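Local coordinates for aminoglycoside 6-adenylyltransferase (Bacillus subtilis, PDB 2PBE), which transfers a nucleotide from ATP or GTP to the O-6 position of streptomycin or streptidine, giving Bacillus subtilis resistance to streptomycin, at residues Ile12-Ala17 / Met217-Ser222; Trp198-Gln203 / Asn223-Glu228; Val168-Ala173 / Thr275-Gly280. One frame throughout, in Å; residues are numbered along the deposited sequence.

In the fold
Interactions 1 and 2 are neighbours, their centres about 12 Å apart, because 217-222 runs directly into the helix that carries 223-228; K218 packs on W226 between them. Interaction 3 lies far off in the helical C-terminal part, its centre about 27 Å from that of interaction 2 and about 36 Å from that of interaction 1. Along the chain the order is 12-17, 168-173, 198-203, 217-222, 223-228 and 275-280, so interaction 3 encloses interaction 2. Interaction 1 ties the helix lying on the sheet of the nucleotidyltransferase-type part to the loop before helix 223-230, whereas interactions 2 and 3 join helices to one another.

Interaction 1: residues Ile12-Ala17 / Met217-Ser222; sequences IFLDFA and MKRYLS
D15 and R219 form a salt bridge in which R219 NH1 donates to D15 OD1 over 3.2 Å. The bond is bent, with an N-H...O angle of 139°, and the donor stands above the carboxylate plane. With the carboxylate and guanidinium planes 78° apart and a single hydrogen bond between them, the pair is monodentate and not a coplanar, bidentate one. A water 2.8 Å from D15 OD1 donates to that oxygen and makes weak bonds to R219 NH1 and R219 O. Beside the polar pair, L14 extends its CD1 toward the phenol end of Y220, 3.8 Å from Y220 CZ, with the two side chains crossing at about a right angle. L14 CD1 also lies 3.8 Å from R219 CG, where the leucine and the arginine chain slide past each other in opposite directions.

Bends at chi2 and chi3 (-54°) turn the arginine so that its NE also salt-bridges D11 one helical turn earlier; the guanidinium is thereby held by two acidic residues. Y220 stacks on F208, and M217 O accepts from both Y220 N and L221 N, shaping the turn that presents R219 and Y220. On the helix's other flank, F13 and A17 pack on strand 45-51. The arrangement fits the nucleotidyltransferase fold, with a helix laid on the mixed sheet and here tied to the loop that leads into helix 223-230.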
ATOM      1  N   ILE A  12      11.783   2.001   5.242  1.00 34.08           N
ATOM      2  CA  ILE A  12      12.909   1.100   5.382  1.00 32.20           C
ATOM      3  C   ILE A  12      12.478  -0.340   5.670  1.00 31.99           C
ATOM      4  O   ILE A  12      12.910  -1.266   4.988  1.00 31.67           O
ATOM      5  CB  ILE A  12      13.834   1.621   6.498  1.00 31.49           C
ATOM      6  CG1 ILE A  12      14.351   3.005   6.106  1.00 32.20           C
ATOM      7  CG2 ILE A  12      14.987   0.675   6.721  1.00 30.00           C
ATOM      8  CD1 ILE A  12      15.138   3.718   7.176  1.00 32.93           C
ATOM      9  N   PHE A  13      11.625  -0.531   6.664  1.00 32.13           N
ATOM     10  CA  PHE A  13      11.192  -1.872   7.015  1.00 33.35           C
ATOM     11  C   PHE A  13      10.396  -2.554   5.908  1.00 33.31           C
ATOM     12  O   PHE A  13      10.588  -3.740   5.627  1.00 32.18           O
ATOM     13  CB  PHE A  13      10.339  -1.849   8.280  1.00 34.40           C
ATOM     14  CG  PHE A  13      10.983  -1.177   9.464  1.00 36.12           C
ATOM     15  CD1 PHE A  13      12.382  -1.201   9.657  1.00 37.01           C
ATOM     16  CD2 PHE A  13      10.172  -0.558  10.438  1.00 36.71           C
ATOM     17  CE1 PHE A  13      12.967  -0.609  10.814  1.00 37.73           C
ATOM     18  CE2 PHE A  13      10.730   0.039  11.601  1.00 37.64           C
ATOM     19  CZ  PHE A  13      12.131   0.014  11.793  1.00 38.07           C
ATOM     20  N   LEU A  14       9.496  -1.799   5.295  1.00 33.70           N
ATOM     21  CA  LEU A  14       8.668  -2.330   4.224  1.00 33.94           C
ATOM     22  C   LEU A  14       9.548  -2.644   3.014  1.00 34.26           C
ATOM     23  O   LEU A  14       9.440  -3.706   2.392  1.00 34.70           O
ATOM     24  CB  LEU A  14       7.610  -1.284   3.860  1.00 34.85           C
ATOM     25  CG  LEU A  14       6.343  -1.565   3.053  1.00 35.65           C
ATOM     26  CD1 LEU A  14       6.663  -1.693   1.582  1.00 36.59           C
ATOM     27  CD2 LEU A  14       5.668  -2.820   3.609  1.00 37.75           C
ATOM     28  N   ASP A  15      10.439  -1.711   2.703  1.00 34.20           N
ATOM     29  CA  ASP A  15      11.335  -1.863   1.567  1.00 34.69           C
ATOM     30  C   ASP A  15      12.249  -3.067   1.743  1.00 31.77           C
ATOM     31  O   ASP A  15      12.524  -3.810   0.795  1.00 31.15           O
ATOM     32  CB  ASP A  15      12.179  -0.607   1.404  1.00 38.82           C
ATOM     33  CG  ASP A  15      12.793  -0.507   0.040  1.00 42.32           C
ATOM     34  OD1 ASP A  15      12.018  -0.318  -0.925  1.00 47.34           O
ATOM     35  OD2 ASP A  15      14.039  -0.620  -0.066  1.00 43.41           O
ATOM     36  N   PHE A  16      12.703  -3.264   2.969  1.00 29.20           N
ATOM     37  CA  PHE A  16      13.575  -4.386   3.254  1.00 28.13           C
ATOM     38  C   PHE A  16      12.871  -5.693   2.929  1.00 29.12           C
ATOM     39  O   PHE A  16      13.381  -6.515   2.155  1.00 31.15           O
ATOM     40  CB  PHE A  16      13.976  -4.405   4.720  1.00 27.30           C
ATOM     41  CG  PHE A  16      14.892  -5.533   5.058  1.00 27.41           C
ATOM     42  CD1 PHE A  16      16.191  -5.592   4.500  1.00 26.96           C
ATOM     43  CD2 PHE A  16      14.466  -6.563   5.902  1.00 26.96           C
ATOM     44  CE1 PHE A  16      17.067  -6.674   4.774  1.00 25.95           C
ATOM     45  CE2 PHE A  16      15.324  -7.663   6.198  1.00 28.40           C
ATOM     46  CZ  PHE A  16      16.624  -7.721   5.635  1.00 26.35           C
ATOM     47  N   ALA A  17      11.694  -5.870   3.520  1.00 28.35           N
ATOM     48  CA  ALA A  17      10.898  -7.070   3.337  1.00 27.24           C
ATOM     49  C   ALA A  17      10.626  -7.355   1.868  1.00 27.34           C
ATOM     50  O   ALA A  17      10.794  -8.491   1.417  1.00 27.50           O
ATOM     51  CB  ALA A  17       9.599  -6.940   4.079  1.00 26.22           C
HETATM   52  N   MSE A 217       2.381   3.855  -1.063  1.00 46.72           N
HETATM   53  CA  MSE A 217       2.301   3.740  -2.506  1.00 48.47           C
HETATM   54  C   MSE A 217       3.542   4.093  -3.317  1.00 47.85           C
HETATM   55  O   MSE A 217       3.755   3.514  -4.397  1.00 47.76           O
HETATM   56  CB  MSE A 217       1.095   4.536  -3.013  1.00 52.82           C
HETATM   57  CG  MSE A 217      -0.225   3.822  -2.779  1.00 58.01           C
HETATM   58 SE   MSE A 217      -0.196   1.963  -3.407  1.00 67.63          SE
HETATM   59  CE  MSE A 217      -0.719   2.190  -5.264  1.00 62.98           C
ATOM     60  N   LYS A 218       4.358   5.021  -2.820  1.00 46.26           N
ATOM     61  CA  LYS A 218       5.576   5.397  -3.533  1.00 44.53           C
ATOM     62  C   LYS A 218       6.510   4.196  -3.510  1.00 43.52           C
ATOM     63  O   LYS A 218       7.393   4.045  -4.369  1.00 44.22           O
ATOM     64  CB  LYS A 218       6.258   6.597  -2.870  1.00 42.91           C
ATOM     65  CG  LYS A 218       7.203   7.306  -3.797  1.00 41.09           C
ATOM     66  CD  LYS A 218       7.932   8.421  -3.084  1.00 42.82           C
ATOM     67  CE  LYS A 218       8.645   9.331  -4.071  1.00 43.23           C
ATOM     68  NZ  LYS A 218       9.452   8.544  -5.059  1.00 46.41           N
ATOM     69  N   ARG A 219       6.301   3.345  -2.513  1.00 43.09           N
ATOM     70  CA  ARG A 219       7.115   2.151  -2.342  1.00 43.61           C
ATOM     71  C   ARG A 219       6.551   0.960  -3.102  1.00 41.17           C
ATOM     72  O   ARG A 219       6.857  -0.178  -2.784  1.00 43.51           O
ATOM     73  CB  ARG A 219       7.203   1.789  -0.864  1.00 47.03           C
ATOM     74  CG  ARG A 219       8.413   0.994  -0.472  1.00 51.57           C
ATOM     75  CD  ARG A 219       9.092   1.737   0.639  1.00 56.34           C
ATOM     76  NE  ARG A 219       9.381   3.120   0.256  1.00 60.37           N
ATOM     77  CZ  ARG A 219      10.197   3.490  -0.734  1.00 61.46           C
ATOM     78  NH1 ARG A 219      10.843   2.581  -1.465  1.00 60.86           N
ATOM     79  NH2 ARG A 219      10.334   4.779  -1.037  1.00 61.67           N
ATOM     80  N   TYR A 220       5.723   1.217  -4.098  1.00 37.35           N
ATOM     81  CA  TYR A 220       5.147   0.136  -4.873  1.00 33.63           C
ATOM     82  C   TYR A 220       5.127   0.500  -6.330  1.00 32.64           C
ATOM     83  O   TYR A 220       5.275  -0.356  -7.188  1.00 32.12           O
ATOM     84  CB  TYR A 220       3.735  -0.135  -4.416  1.00 31.25           C
ATOM     85  CG  TYR A 220       3.682  -0.935  -3.145  1.00 29.48           C
ATOM     86  CD1 TYR A 220       4.103  -2.293  -3.119  1.00 28.68           C
ATOM     87  CD2 TYR A 220       3.244  -0.342  -1.936  1.00 29.09           C
ATOM     88  CE1 TYR A 220       4.090  -3.041  -1.909  1.00 28.12           C
ATOM     89  CE2 TYR A 220       3.233  -1.060  -0.728  1.00 27.86           C
ATOM     90  CZ  TYR A 220       3.657  -2.405  -0.710  1.00 30.24           C
ATOM     91  OH  TYR A 220       3.641  -3.069   0.506  1.00 29.74           O
ATOM     92  N   LEU A 221       4.904   1.784  -6.600  1.00 32.69           N
ATOM     93  CA  LEU A 221       4.860   2.305  -7.957  1.00 33.16           C
ATOM     94  C   LEU A 221       6.271   2.574  -8.446  1.00 33.49           C
ATOM     95  O   LEU A 221       7.150   2.942  -7.657  1.00 33.08           O
ATOM     96  CB  LEU A 221       4.083   3.619  -7.984  1.00 34.51           C
ATOM     97  CG  LEU A 221       2.567   3.689  -8.119  1.00 34.38           C
ATOM     98  CD1 LEU A 221       1.913   2.456  -7.547  1.00 35.67           C
ATOM     99  CD2 LEU A 221       2.087   4.937  -7.398  1.00 33.79           C
ATOM    100  N   SER A 222       6.480   2.384  -9.737  1.00 33.07           N
ATOM    101  CA  SER A 222       7.764   2.655 -10.343  1.00 34.37           C
ATOM    102  C   SER A 222       7.821   4.181 -10.423  1.00 36.11           C
ATOM    103  O   SER A 222       6.866   4.858 -10.029  1.00 36.97           O
ATOM    104  CB  SER A 222       7.826   2.049 -11.739  1.00 33.55           C
ATOM    105  OG  SER A 222       6.852   2.627 -12.577  1.00 34.11           O
TER
HETATM  106  O   HOH W   1      10.191   0.386  -2.873  1.00 62.05           O

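Interaction 2: residues Trp198-Gln203 / Asn223-Glu228; sequences WHIASQ and NKEWEE
H199 and I200, near the end of the long helix 177-204, meet E225 in the first turn of helix 223-230, which opens with a capping box: S222 caps a backbone N of that turn, and E225 OE1 accepts from S222 N. Across the two helices the contact rests on one glutamate, and no hydrogen bond joins the segments.

H199 comes first and approaches with an edge of its imidazole, CD2 lying 4.4 Å from E225 OE2. H199 NE2 is 5.0 Å from E225 OE2, which is too far for a bond, although the nearby carboxylate could stabilise a positive charge on the ring, if it carries one. The ring also meets Y255 and packs on A258 and V259 of helix 238-263.

I200 follows with the closer approach. CG1 is anti to the carbonyl carbon (chi1 -65°), and CD1 comes up to the end of the E225 side chain from the opposite direction. That chain is extended beyond CG (chi2 172°) and also touches M196, one turn back from I200. Methyl and carboxylate therefore meet by van der Waals contact, the polar end of E225 being engaged by S222.

Further on, Q203 turns back over H199: Q203 CD lies 3.9 Å above the plane of the H199 ring, displaced toward its rim.

In the cross-helix contact itself, I200 CD1 is equally far from E225 OE1 and E225 OE2, 3.5 Å from each.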
ATOM      1  N   TRP A 198      -3.964  -2.662  -7.678  1.00 32.89           N
ATOM      2  CA  TRP A 198      -4.449  -3.970  -8.125  1.00 32.56           C
ATOM      3  C   TRP A 198      -3.627  -4.444  -9.320  1.00 32.39           C
ATOM      4  O   TRP A 198      -3.437  -5.646  -9.534  1.00 32.86           O
ATOM      5  CB  TRP A 198      -5.924  -3.905  -8.524  1.00 33.39           C
ATOM      6  CG  TRP A 198      -6.929  -3.922  -7.370  1.00 35.45           C
ATOM      7  CD1 TRP A 198      -6.683  -4.289  -6.073  1.00 35.68           C
ATOM      8  CD2 TRP A 198      -8.338  -3.662  -7.448  1.00 35.72           C
ATOM      9  NE1 TRP A 198      -7.845  -4.282  -5.340  1.00 36.27           N
ATOM     10  CE2 TRP A 198      -8.881  -3.904  -6.149  1.00 35.92           C
ATOM     11  CE3 TRP A 198      -9.209  -3.252  -8.489  1.00 34.64           C
ATOM     12  CZ2 TRP A 198     -10.266  -3.750  -5.851  1.00 35.37           C
ATOM     13  CZ3 TRP A 198     -10.596  -3.100  -8.204  1.00 33.49           C
ATOM     14  CH2 TRP A 198     -11.103  -3.352  -6.882  1.00 35.97           C
ATOM     15  N   HIS A 199      -3.154  -3.490 -10.113  1.00 31.73           N
ATOM     16  CA  HIS A 199      -2.329  -3.826 -11.260  1.00 31.94           C
ATOM     17  C   HIS A 199      -0.975  -4.355 -10.753  1.00 32.46           C
ATOM     18  O   HIS A 199      -0.482  -5.366 -11.233  1.00 32.56           O
ATOM     19  CB  HIS A 199      -2.123  -2.584 -12.128  1.00 31.83           C
ATOM     20  CG  HIS A 199      -1.246  -2.818 -13.314  1.00 33.91           C
ATOM     21  ND1 HIS A 199      -1.555  -3.736 -14.292  1.00 35.05           N
ATOM     22  CD2 HIS A 199      -0.057  -2.270 -13.663  1.00 34.04           C
ATOM     23  CE1 HIS A 199      -0.587  -3.748 -15.195  1.00 34.90           C
ATOM     24  NE2 HIS A 199       0.332  -2.871 -14.835  1.00 34.21           N
ATOM     25  N   ILE A 200      -0.391  -3.664  -9.774  1.00 32.76           N
ATOM     26  CA  ILE A 200       0.913  -4.044  -9.217  1.00 33.09           C
ATOM     27  C   ILE A 200       0.739  -5.440  -8.596  1.00 34.00           C
ATOM     28  O   ILE A 200       1.573  -6.347  -8.762  1.00 32.66           O
ATOM     29  CB  ILE A 200       1.384  -2.998  -8.131  1.00 33.42           C
ATOM     30  CG1 ILE A 200       1.642  -1.611  -8.750  1.00 33.19           C
ATOM     31  CG2 ILE A 200       2.642  -3.490  -7.461  1.00 31.60           C
ATOM     32  CD1 ILE A 200       2.709  -1.580  -9.891  1.00 36.18           C
ATOM     33  N   ALA A 201      -0.372  -5.605  -7.883  1.00 36.16           N
ATOM     34  CA  ALA A 201      -0.702  -6.890  -7.258  1.00 40.09           C
ATOM     35  C   ALA A 201      -0.834  -8.027  -8.281  1.00 43.14           C
ATOM     36  O   ALA A 201      -0.657  -9.205  -7.955  1.00 44.21           O
ATOM     37  CB  ALA A 201      -1.972  -6.762  -6.494  1.00 38.78           C
ATOM     38  N   SER A 202      -1.178  -7.653  -9.508  1.00 46.60           N
ATOM     39  CA  SER A 202      -1.323  -8.613 -10.589  1.00 48.22           C
ATOM     40  C   SER A 202       0.052  -9.115 -10.959  1.00 48.59           C
ATOM     41  O   SER A 202       0.237 -10.310 -11.057  1.00 48.49           O
ATOM     42  CB  SER A 202      -1.993  -7.954 -11.790  1.00 49.33           C
ATOM     43  OG  SER A 202      -2.156  -8.875 -12.856  1.00 51.62           O
ATOM     44  N   GLN A 203       1.012  -8.203 -11.114  1.00 49.08           N
ATOM     45  CA  GLN A 203       2.375  -8.592 -11.483  1.00 50.47           C
ATOM     46  C   GLN A 203       2.924  -9.645 -10.513  1.00 51.23           C
ATOM     47  O   GLN A 203       3.127 -10.819 -10.869  1.00 52.19           O
ATOM     48  CB  GLN A 203       3.333  -7.394 -11.462  1.00 51.31           C
ATOM     49  CG  GLN A 203       2.712  -6.008 -11.554  1.00 54.36           C
ATOM     50  CD  GLN A 203       2.592  -5.488 -12.977  1.00 56.44           C
ATOM     51  OE1 GLN A 203       2.059  -6.168 -13.862  1.00 57.14           O
ATOM     52  NE2 GLN A 203       3.075  -4.266 -13.201  1.00 57.32           N
ATOM     53  N   ASN A 223       8.919   4.726 -10.928  1.00 37.40           N
ATOM     54  CA  ASN A 223       9.027   6.176 -11.018  1.00 39.99           C
ATOM     55  C   ASN A 223       8.077   6.722 -12.069  1.00 40.39           C
ATOM     56  O   ASN A 223       7.534   7.830 -11.921  1.00 40.92           O
ATOM     57  CB  ASN A 223      10.462   6.588 -11.336  1.00 41.92           C
ATOM     58  CG  ASN A 223      11.437   6.110 -10.284  1.00 44.52           C
ATOM     59  OD1 ASN A 223      11.126   6.139  -9.082  1.00 45.97           O
ATOM     60  ND2 ASN A 223      12.620   5.662 -10.722  1.00 44.48           N
ATOM     61  N   LYS A 224       7.866   5.942 -13.122  1.00 39.77           N
ATOM     62  CA  LYS A 224       6.976   6.362 -14.178  1.00 39.15           C
ATOM     63  C   LYS A 224       5.563   6.480 -13.609  1.00 39.09           C
ATOM     64  O   LYS A 224       4.877   7.489 -13.824  1.00 40.11           O
ATOM     65  CB  LYS A 224       6.998   5.345 -15.310  1.00 39.55           C
ATOM     66  CG  LYS A 224       6.203   5.783 -16.528  1.00 41.85           C
ATOM     67  CD  LYS A 224       5.915   4.607 -17.432  1.00 43.37           C
ATOM     68  CE  LYS A 224       5.099   5.018 -18.644  1.00 44.93           C
ATOM     69  NZ  LYS A 224       4.716   3.837 -19.456  1.00 48.02           N
ATOM     70  N   GLU A 225       5.146   5.459 -12.867  1.00 37.75           N
ATOM     71  CA  GLU A 225       3.818   5.412 -12.277  1.00 36.93           C
ATOM     72  C   GLU A 225       3.610   6.501 -11.245  1.00 37.63           C
ATOM     73  O   GLU A 225       2.493   6.974 -11.067  1.00 37.34           O
ATOM     74  CB  GLU A 225       3.570   4.037 -11.657  1.00 36.38           C
ATOM     75  CG  GLU A 225       3.833   2.885 -12.640  1.00 36.78           C
ATOM     76  CD  GLU A 225       3.770   1.505 -11.997  1.00 37.10           C
ATOM     77  OE1 GLU A 225       4.387   1.293 -10.930  1.00 37.21           O
ATOM     78  OE2 GLU A 225       3.118   0.612 -12.576  1.00 36.76           O
ATOM     79  N   TRP A 226       4.679   6.905 -10.561  1.00 38.82           N
ATOM     80  CA  TRP A 226       4.538   7.961  -9.563  1.00 40.51           C
ATOM     81  C   TRP A 226       4.445   9.304 -10.252  1.00 40.15           C
ATOM     82  O   TRP A 226       3.830  10.237  -9.743  1.00 40.34           O
ATOM     83  CB  TRP A 226       5.717   7.990  -8.595  1.00 44.19           C
ATOM     84  CG  TRP A 226       5.362   8.655  -7.293  1.00 47.77           C
ATOM     85  CD1 TRP A 226       4.413   8.232  -6.374  1.00 48.96           C
ATOM     86  CD2 TRP A 226       5.961   9.826  -6.734  1.00 47.95           C
ATOM     87  NE1 TRP A 226       4.397   9.063  -5.275  1.00 48.87           N
ATOM     88  CE2 TRP A 226       5.329  10.052  -5.458  1.00 49.84           C
ATOM     89  CE3 TRP A 226       6.971  10.714  -7.168  1.00 49.97           C
ATOM     90  CZ2 TRP A 226       5.683  11.134  -4.613  1.00 53.02           C
ATOM     91  CZ3 TRP A 226       7.332  11.810  -6.314  1.00 53.82           C
ATOM     92  CH2 TRP A 226       6.681  11.999  -5.048  1.00 54.79           C
ATOM     93  N   GLU A 227       5.088   9.414 -11.400  1.00 40.02           N
ATOM     94  CA  GLU A 227       5.032  10.656 -12.136  1.00 40.09           C
ATOM     95  C   GLU A 227       3.634  10.819 -12.713  1.00 38.74           C
ATOM     96  O   GLU A 227       3.118  11.932 -12.797  1.00 37.99           O
ATOM     97  CB  GLU A 227       6.068  10.668 -13.257  1.00 42.34           C
ATOM     98  CG  GLU A 227       7.452  11.072 -12.776  1.00 46.19           C
ATOM     99  CD  GLU A 227       8.419  11.258 -13.916  1.00 48.97           C
ATOM    100  OE1 GLU A 227       7.959  11.548 -15.047  1.00 51.45           O
ATOM    101  OE2 GLU A 227       9.640  11.124 -13.673  1.00 51.02           O
ATOM    102  N   GLU A 228       3.025   9.706 -13.124  1.00 36.95           N
ATOM    103  CA  GLU A 228       1.684   9.752 -13.684  1.00 35.25           C
ATOM    104  C   GLU A 228       0.727  10.168 -12.586  1.00 35.06           C
ATOM    105  O   GLU A 228      -0.164  10.987 -12.798  1.00 35.05           O
ATOM    106  CB  GLU A 228       1.255   8.386 -14.221  1.00 32.90           C
ATOM    107  CG  GLU A 228       2.125   7.816 -15.304  1.00 31.76           C
ATOM    108  CD  GLU A 228       1.703   6.404 -15.680  1.00 31.87           C
ATOM    109  OE1 GLU A 228       1.324   5.645 -14.759  1.00 30.46           O
ATOM    110  OE2 GLU A 228       1.762   6.049 -16.887  1.00 31.46           O
TER

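Interaction 3: residues Val168-Ala173 / Thr275-Gly280; sequences VVKGLA and TKYTEG
The backbones of V169 and T278 approach to 6.4 Å between their CA atoms, where the last turns of helix 151-173 and a part of helix 270-283 lie side by side and run in roughly the same direction. At this closest point V169 meets T278, the two side chains crossing at about a right angle. V169 CG2 does most of the touching, 3.6 Å from T278 CB and also 3.6 Å from T278 CG2, while V169 CG1 is farther away.

Next to this pair, K170 and Y277 cross in the same manner. Y277 holds its ring carbon CG anti to the backbone N (chi1 178°), which reaches the phenol out to the lysine, and Y277 OH ends 3.8 Å from K170 CE. K170 NZ is 4.0 Å from Y277 OH, beyond a hydrogen bond.

V169 further packs on I281 of the partner helix. T278 leans on F246 and Y249 of helix 238-263, which places the contact against a third helix of the bundle.

With no hydrogen bond or salt bridge between the segments, the two helices are held here by methyl packing at the centre and by looser lysine-tyrosine van der Waals contact at the exposed margin.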
ATOM      1  N   VAL A 168     -17.574  15.690  -9.366  1.00 31.52           N
ATOM      2  CA  VAL A 168     -16.492  16.635  -9.642  1.00 30.67           C
ATOM      3  C   VAL A 168     -16.847  17.484 -10.868  1.00 32.11           C
ATOM      4  O   VAL A 168     -16.525  18.676 -10.955  1.00 31.35           O
ATOM      5  CB  VAL A 168     -15.146  15.876  -9.901  1.00 29.09           C
ATOM      6  CG1 VAL A 168     -13.996  16.857 -10.102  1.00 25.46           C
ATOM      7  CG2 VAL A 168     -14.851  14.943  -8.716  1.00 26.38           C
ATOM      8  N   VAL A 169     -17.519  16.856 -11.819  1.00 32.26           N
ATOM      9  CA  VAL A 169     -17.927  17.550 -13.018  1.00 34.14           C
ATOM     10  C   VAL A 169     -18.950  18.634 -12.650  1.00 36.06           C
ATOM     11  O   VAL A 169     -18.777  19.809 -13.009  1.00 35.31           O
ATOM     12  CB  VAL A 169     -18.534  16.551 -14.030  1.00 33.46           C
ATOM     13  CG1 VAL A 169     -19.137  17.284 -15.212  1.00 34.06           C
ATOM     14  CG2 VAL A 169     -17.450  15.599 -14.515  1.00 32.02           C
ATOM     15  N   LYS A 170     -20.015  18.217 -11.956  1.00 38.27           N
ATOM     16  CA  LYS A 170     -21.087  19.108 -11.507  1.00 40.52           C
ATOM     17  C   LYS A 170     -20.526  20.212 -10.636  1.00 41.16           C
ATOM     18  O   LYS A 170     -21.038  21.330 -10.634  1.00 42.86           O
ATOM     19  CB  LYS A 170     -22.122  18.357 -10.675  1.00 43.54           C
ATOM     20  CG  LYS A 170     -22.927  17.285 -11.411  1.00 48.09           C
ATOM     21  CD  LYS A 170     -24.117  16.894 -10.532  1.00 52.84           C
ATOM     22  CE  LYS A 170     -24.973  15.837 -11.172  1.00 53.04           C
ATOM     23  NZ  LYS A 170     -24.424  14.450 -10.991  1.00 55.81           N
ATOM     24  N   GLY A 171     -19.497  19.882  -9.862  1.00 40.26           N
ATOM     25  CA  GLY A 171     -18.871  20.865  -8.997  1.00 38.47           C
ATOM     26  C   GLY A 171     -18.230  21.985  -9.792  1.00 38.11           C
ATOM     27  O   GLY A 171     -18.420  23.164  -9.491  1.00 37.65           O
ATOM     28  N   LEU A 172     -17.486  21.619 -10.828  1.00 38.73           N
ATOM     29  CA  LEU A 172     -16.806  22.588 -11.673  1.00 38.85           C
ATOM     30  C   LEU A 172     -17.755  23.358 -12.589  1.00 40.48           C
ATOM     31  O   LEU A 172     -17.472  24.501 -12.950  1.00 41.42           O
ATOM     32  CB  LEU A 172     -15.746  21.888 -12.511  1.00 38.26           C
ATOM     33  CG  LEU A 172     -14.606  21.191 -11.765  1.00 39.71           C
ATOM     34  CD1 LEU A 172     -13.705  20.480 -12.773  1.00 39.30           C
ATOM     35  CD2 LEU A 172     -13.807  22.191 -10.953  1.00 37.40           C
ATOM     36  N   ALA A 173     -18.875  22.734 -12.958  1.00 41.09           N
ATOM     37  CA  ALA A 173     -19.850  23.378 -13.837  1.00 41.08           C
ATOM     38  C   ALA A 173     -20.746  24.343 -13.068  1.00 42.33           C
ATOM     39  O   ALA A 173     -21.253  25.308 -13.632  1.00 41.03           O
ATOM     40  CB  ALA A 173     -20.690  22.330 -14.535  1.00 38.69           C
ATOM     41  N   THR A 275     -17.838   9.356 -20.075  1.00 31.30           N
ATOM     42  CA  THR A 275     -16.997  10.137 -20.947  1.00 32.33           C
ATOM     43  C   THR A 275     -17.957  10.994 -21.814  1.00 33.57           C
ATOM     44  O   THR A 275     -17.763  12.208 -21.918  1.00 33.81           O
ATOM     45  CB  THR A 275     -16.089   9.204 -21.799  1.00 32.77           C
ATOM     46  OG1 THR A 275     -15.065   8.669 -20.951  1.00 34.42           O
ATOM     47  CG2 THR A 275     -15.433   9.944 -22.963  1.00 30.30           C
ATOM     48  N   LYS A 276     -18.984  10.376 -22.415  1.00 33.43           N
ATOM     49  CA  LYS A 276     -19.938  11.134 -23.235  1.00 34.85           C
ATOM     50  C   LYS A 276     -20.533  12.237 -22.381  1.00 33.76           C
ATOM     51  O   LYS A 276     -20.610  13.403 -22.780  1.00 33.85           O
ATOM     52  CB  LYS A 276     -21.093  10.253 -23.744  1.00 37.94           C
ATOM     53  CG  LYS A 276     -20.732   9.197 -24.784  1.00 43.28           C
ATOM     54  CD  LYS A 276     -22.012   8.508 -25.289  1.00 46.98           C
ATOM     55  CE  LYS A 276     -21.701   7.305 -26.164  1.00 49.15           C
ATOM     56  NZ  LYS A 276     -22.942   6.664 -26.659  1.00 50.61           N
ATOM     57  N   TYR A 277     -20.935  11.849 -21.184  1.00 32.81           N
ATOM     58  CA  TYR A 277     -21.547  12.766 -20.248  1.00 31.12           C
ATOM     59  C   TYR A 277     -20.698  13.984 -19.892  1.00 30.47           C
ATOM     60  O   TYR A 277     -21.055  15.109 -20.251  1.00 31.53           O
ATOM     61  CB  TYR A 277     -21.930  11.991 -18.994  1.00 31.51           C
ATOM     62  CG  TYR A 277     -22.545  12.849 -17.918  1.00 31.71           C
ATOM     63  CD1 TYR A 277     -23.849  13.393 -18.058  1.00 31.44           C
ATOM     64  CD2 TYR A 277     -21.809  13.150 -16.742  1.00 31.97           C
ATOM     65  CE1 TYR A 277     -24.409  14.228 -17.041  1.00 30.39           C
ATOM     66  CE2 TYR A 277     -22.357  13.974 -15.720  1.00 31.94           C
ATOM     67  CZ  TYR A 277     -23.647  14.506 -15.875  1.00 31.41           C
ATOM     68  OH  TYR A 277     -24.145  15.303 -14.873  1.00 32.75           O
ATOM     69  N   THR A 278     -19.572  13.792 -19.213  1.00 29.19           N
ATOM     70  CA  THR A 278     -18.772  14.960 -18.852  1.00 31.25           C
ATOM     71  C   THR A 278     -18.272  15.733 -20.076  1.00 32.40           C
ATOM     72  O   THR A 278     -17.956  16.921 -19.983  1.00 32.80           O
ATOM     73  CB  THR A 278     -17.574  14.608 -17.932  1.00 30.98           C
ATOM     74  OG1 THR A 278     -16.369  14.566 -18.703  1.00 32.61           O
ATOM     75  CG2 THR A 278     -17.788  13.272 -17.253  1.00 27.85           C
ATOM     76  N   GLU A 279     -18.230  15.072 -21.227  1.00 33.44           N
ATOM     77  CA  GLU A 279     -17.805  15.739 -22.445  1.00 34.16           C
ATOM     78  C   GLU A 279     -18.941  16.686 -22.822  1.00 34.49           C
ATOM     79  O   GLU A 279     -18.706  17.819 -23.232  1.00 34.47           O
ATOM     80  CB  GLU A 279     -17.561  14.716 -23.553  1.00 37.40           C
ATOM     81  CG  GLU A 279     -16.271  14.955 -24.346  1.00 44.38           C
ATOM     82  CD  GLU A 279     -15.720  13.689 -25.021  1.00 48.22           C
ATOM     83  OE1 GLU A 279     -16.481  12.989 -25.734  1.00 51.65           O
ATOM     84  OE2 GLU A 279     -14.514  13.397 -24.854  1.00 48.29           O
ATOM     85  N   GLY A 280     -20.179  16.216 -22.656  1.00 32.75           N
ATOM     86  CA  GLY A 280     -21.336  17.029 -22.982  1.00 30.75           C
ATOM     87  C   GLY A 280     -21.363  18.333 -22.218  1.00 30.43           C
ATOM     88  O   GLY A 280     -21.653  19.395 -22.761  1.00 31.05           O
TER